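Local coordinates for ferrous iron uptake transporter protein B (Streptococcus thermophilus, PDB 3TAH) that binds guanine nucleotides through its cytosolic G-protein domain and, as the whole membrane protein, probably drives GTP-dependent uptake of ferrous iron, at residues A142-A145 with L146-T149; A90-L93 with E94-L97. The protein carries 1 engineered substitution. One frame throughout, in Å; residues are numbered along the deposited sequence.

Interaction 1 of 2, residues A142-A145 with L146-T149; sequences ATSA and LKQT. With BGO (3'-O-(N-methylanthraniloyl)guanosine-5'-diphosphate), chain C.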
# COMPACT_ATOMS: atom_id res chain seq x y z
N ALA A 142 -15.65 -0.58 -7.42
CA ALA A 142 -15.83 -1.97 -7.78
C ALA A 142 -15.48 -2.12 -9.25
O ALA A 142 -15.95 -1.35 -10.08
CB ALA A 142 -17.26 -2.43 -7.53
N THR A 143 -14.64 -3.11 -9.56
CA THR A 143 -14.27 -3.40 -10.93
C THR A 143 -14.38 -4.89 -11.25
O THR A 143 -14.34 -5.75 -10.35
CB THR A 143 -12.82 -2.95 -11.28
OG1 THR A 143 -11.87 -3.72 -10.53
CG2 THR A 143 -12.60 -1.48 -11.00
N SER A 144 -14.50 -5.18 -12.54
CA SER A 144 -14.38 -6.53 -13.08
C SER A 144 -13.55 -6.44 -14.36
O SER A 144 -13.98 -5.82 -15.33
CB SER A 144 -15.74 -7.14 -13.40
OG SER A 144 -15.58 -8.45 -13.92
N ALA A 145 -12.35 -7.02 -14.32
CA ALA A 145 -11.50 -7.11 -15.51
C ALA A 145 -12.15 -8.02 -16.56
O ALA A 145 -12.02 -7.78 -17.76
CB ALA A 145 -10.09 -7.59 -15.13
N LEU A 146 -12.86 -9.06 -16.12
CA LEU A 146 -13.53 -9.99 -17.05
C LEU A 146 -14.69 -9.30 -17.78
O LEU A 146 -14.71 -9.22 -19.03
CB LEU A 146 -14.04 -11.24 -16.31
CG LEU A 146 -14.85 -12.25 -17.14
CD1 LEU A 146 -14.04 -12.75 -18.32
CD2 LEU A 146 -15.29 -13.41 -16.26
N LYS A 147 -15.63 -8.77 -17.01
CA LYS A 147 -16.81 -8.09 -17.55
C LYS A 147 -16.50 -6.71 -18.11
O LYS A 147 -17.35 -6.11 -18.76
CB LYS A 147 -17.91 -7.98 -16.50
CG LYS A 147 -18.31 -9.30 -15.82
CD LYS A 147 -18.87 -10.33 -16.81
CE LYS A 147 -19.02 -11.70 -16.16
NZ LYS A 147 -19.31 -12.76 -17.18
N GLN A 148 -15.30 -6.19 -17.83
CA GLN A 148 -14.85 -4.88 -18.28
C GLN A 148 -15.76 -3.75 -17.75
O GLN A 148 -16.31 -2.96 -18.52
CB GLN A 148 -14.70 -4.86 -19.82
CG GLN A 148 -13.83 -6.01 -20.33
CD GLN A 148 -13.48 -5.94 -21.82
OE1 GLN A 148 -13.69 -4.93 -22.48
NE2 GLN A 148 -12.93 -7.03 -22.34
N THR A 149 -15.91 -3.71 -16.43
CA THR A 149 -16.72 -2.71 -15.72
C THR A 149 -15.90 -2.00 -14.64
O THR A 149 -15.04 -2.61 -13.99
CB THR A 149 -17.97 -3.34 -15.06
OG1 THR A 149 -17.59 -4.37 -14.14
CG2 THR A 149 -18.92 -3.91 -16.12
C' BGO C . -7.13 -16.71 -15.92
N1 BGO C . -13.19 -11.22 -12.74
C2 BGO C . -13.00 -12.59 -13.05
N2 BGO C . -14.04 -13.41 -13.05
N3 BGO C . -11.77 -13.04 -13.34
C4 BGO C . -10.73 -12.19 -13.33
C5 BGO C . -10.85 -10.82 -13.03
C6 BGO C . -12.12 -10.32 -12.73
O6 BGO C . -12.31 -9.13 -12.46
N7 BGO C . -9.63 -10.30 -13.13
C8 BGO C . -8.76 -11.25 -13.46
N9 BGO C . -9.45 -12.39 -13.59
PA BGO C . -4.29 -11.80 -13.46
PB BGO C . -2.28 -10.76 -11.62
C1' BGO C . -7.73 -18.10 -16.20
O1' BGO C . -6.42 -16.14 -16.75
O1A BGO C . -4.57 -10.53 -14.13
C1B BGO C . -9.01 -13.72 -13.91
O1B BGO C . -2.58 -9.97 -10.43
C2' BGO C . -7.69 -18.66 -17.48
N2' BGO C . -7.13 -18.04 -18.52
O2' BGO C . -8.46 -14.02 -16.17
O2A BGO C . -3.36 -12.80 -14.10
C2B BGO C . -7.94 -13.91 -14.86
O2B BGO C . -1.85 -9.99 -12.78
C3' BGO C . -8.26 -19.92 -17.67
O3' BGO C . -7.38 -16.10 -14.79
O3A BGO C . -3.69 -11.52 -11.97
C3B BGO C . -6.79 -14.79 -14.68
O3B BGO C . -1.41 -11.94 -11.34
C4' BGO C . -8.86 -20.59 -16.63
O4' BGO C . -8.21 -14.14 -12.74
C4B BGO C . -6.85 -14.70 -13.15
C5' BGO C . -8.91 -20.04 -15.35
O5' BGO C . -5.69 -12.54 -13.15
C5B BGO C . -5.76 -13.82 -12.50
C6' BGO C . -8.34 -18.78 -15.14
CM' BGO C . -6.62 -18.75 -19.71
O HOH W 1 -17.55 -2.96 -11.80
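Ser144 reaches across the turn to Lys147: its OG accepts the Lys147 backbone N at 3.1 Å, and the bond is nearly straight. The hydroxyl gets there because OG stands anti to the Ser144 backbone N (chi1 180°), beside the carbonyl carbon, which points it at the Lys147 amide. Asp118 OD1 is its second hydrogen-bond partner, so this buried oxygen is held from two residues. Lys147 CG also packs on it, 3.4 Å from Ser144 OG, before the lysine chain bends and leads outward. On the backbone, Ser144 and Thr149 form an antiparallel hydrogen-bonded pair: Ser144 N gives to Thr149 O at 3.0 Å, and Thr149 N returns a bond to Ser144 O, which also takes a weak one from Gln148 N. Two successive residues facing Ser144 make this a G1 beta bulge. Thr149 OG1 lies alongside Ser144 CB, and one water bridges it to Ala142 O. Ala145 N donates to guanine O6 at 2.8 Å, recognising it as in the G5 loop of G proteins. Leu146 covers one face of the base, CB 3.7 Å from N1 and C2, and CD2 3.4 Å from N2. The loop leaves the end of strand 140-142, outermost in the sheet, for helix 151-159, with Thr143 and Ala145 packed on helix 16-24 and Leu146 and Lys147 against Asp118 of helix 117-122.

Interaction 2 of 2, residues A90-L93 with E94-L97; sequences ATNL and ERNL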
# COMPACT_ATOMS: atom_id res chain seq x y z
N ALA A 90 -11.71 -8.93 -4.41
CA ALA A 90 -12.91 -8.87 -3.56
C ALA A 90 -13.28 -10.20 -2.91
O ALA A 90 -13.86 -10.19 -1.83
CB ALA A 90 -14.09 -8.35 -4.36
N THR A 91 -12.94 -11.31 -3.57
CA THR A 91 -13.28 -12.66 -3.07
C THR A 91 -12.30 -13.14 -1.99
O THR A 91 -12.47 -14.22 -1.44
CB THR A 91 -13.32 -13.71 -4.20
OG1 THR A 91 -11.98 -14.08 -4.57
CG2 THR A 91 -14.09 -13.20 -5.42
N ASN A 92 -11.27 -12.35 -1.70
CA ASN A 92 -10.28 -12.68 -0.68
C ASN A 92 -9.85 -11.40 0.01
O ASN A 92 -8.65 -11.10 0.13
CB ASN A 92 -9.12 -13.33 -1.40
CG ASN A 92 -8.11 -13.92 -0.48
OD1 ASN A 92 -6.94 -13.96 -0.83
ND2 ASN A 92 -8.53 -14.36 0.70
N LEU A 93 -10.84 -10.65 0.47
CA LEU A 93 -10.65 -9.25 0.88
C LEU A 93 -9.64 -9.05 2.01
O LEU A 93 -8.69 -8.29 1.85
CB LEU A 93 -12.00 -8.64 1.28
CG LEU A 93 -12.03 -7.15 1.61
CD1 LEU A 93 -11.47 -6.31 0.46
CD2 LEU A 93 -13.45 -6.73 1.93
N GLU A 94 -9.84 -9.73 3.14
CA GLU A 94 -8.96 -9.52 4.30
C GLU A 94 -7.48 -9.77 3.98
O GLU A 94 -6.63 -8.96 4.37
CB GLU A 94 -9.44 -10.32 5.52
CG GLU A 94 -10.78 -9.80 6.04
CD GLU A 94 -11.18 -10.32 7.41
OE1 GLU A 94 -10.38 -11.02 8.06
OE2 GLU A 94 -12.31 -10.00 7.83
N ARG A 95 -7.19 -10.87 3.29
CA ARG A 95 -5.82 -11.21 2.89
C ARG A 95 -5.20 -10.14 1.99
O ARG A 95 -4.03 -9.82 2.16
CB ARG A 95 -5.74 -12.58 2.19
CG ARG A 95 -4.30 -12.98 1.77
CD ARG A 95 -4.15 -14.46 1.34
NE ARG A 95 -4.77 -14.72 0.04
CZ ARG A 95 -5.09 -15.93 -0.45
NH1 ARG A 95 -4.87 -17.04 0.24
NH2 ARG A 95 -5.66 -16.02 -1.65
N ASN A 96 -5.98 -9.62 1.04
CA ASN A 96 -5.52 -8.58 0.13
C ASN A 96 -5.27 -7.22 0.81
O ASN A 96 -4.36 -6.48 0.41
CB ASN A 96 -6.49 -8.39 -1.04
CG ASN A 96 -6.35 -9.45 -2.12
OD1 ASN A 96 -6.06 -9.14 -3.28
ND2 ASN A 96 -6.57 -10.70 -1.75
N LEU A 97 -6.08 -6.89 1.82
CA LEU A 97 -5.95 -5.59 2.51
C LEU A 97 -4.71 -5.51 3.42
O LEU A 97 -4.35 -4.43 3.87
CB LEU A 97 -7.21 -5.23 3.31
CG LEU A 97 -8.49 -4.97 2.50
CD1 LEU A 97 -9.66 -4.83 3.45
CD2 LEU A 97 -8.36 -3.72 1.59
O HOH W 2 -6.55 -13.02 -3.76
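Asn92 and Asn96 meet through one carbonyl that takes two bonds from the same residue. Asn92 O accepts the backbone N of Asn96 at 3.2 Å, and it also accepts Asn96 ND2 at 2.8 Å. That second donor comes from above the carbonyl plane, 39° out of it, and the N-H...O angle of 130° is well short of straight. Asn96 CG sits anti to its own carbonyl carbon (chi1 -78°), which turns the amide back along the helix toward Asn92. The rest of that amide is used too: OD1 takes the backbone N of Asp89, and ND2 gives to a water at 3.1 Å. The same water lies 3.1 Å from Asn92 OD1 and may bridge the two asparagine side chains, though it has more acceptors near it than protons to give. Arg95 lays its guanidinium against the Asn92 side chain, the two planes nearly perpendicular, but Asn92 OD1 is modelled too close to this group and the approach is doubtful. One residue on, Leu97 N gives a bond of 3.0 Å to Leu93 O, and beside it Leu93 CG touches Leu97 CD1 at 3.8 Å. Leu93 also packs on Val88 and, with Glu94, on Cys257 of helix 241-259. Asn92 occupies the N-cap position of helix 93-105, but its side chain makes no capping bond; the arrangement is a helix start following strand 83-89 of the G domain, with Asn96 touching Asn11 and Ser14 of the nucleotide-binding P-loop.

Overall arrangement
Both interactions lie in the G domain, in series along the chain, each at the end of a parallel strand: residues 90-97 follow strand 83-89, whereas residues 142-149 begin on the last residue of strand 140-142, with strand 110-115 between the two strands in the sheet. Their centres are 16 Å apart and their nearest atoms about 7 Å, so they do not touch. They relate to the bound nucleotide differently. Interaction 1 contacts the guanine directly, whereas in interaction 2 the Asn96 side chain lies about 8 Å from the ligand, beside the P-loop. Asn115 relates to both: its backbone bonds Ala90, and its side chain bonds Thr143.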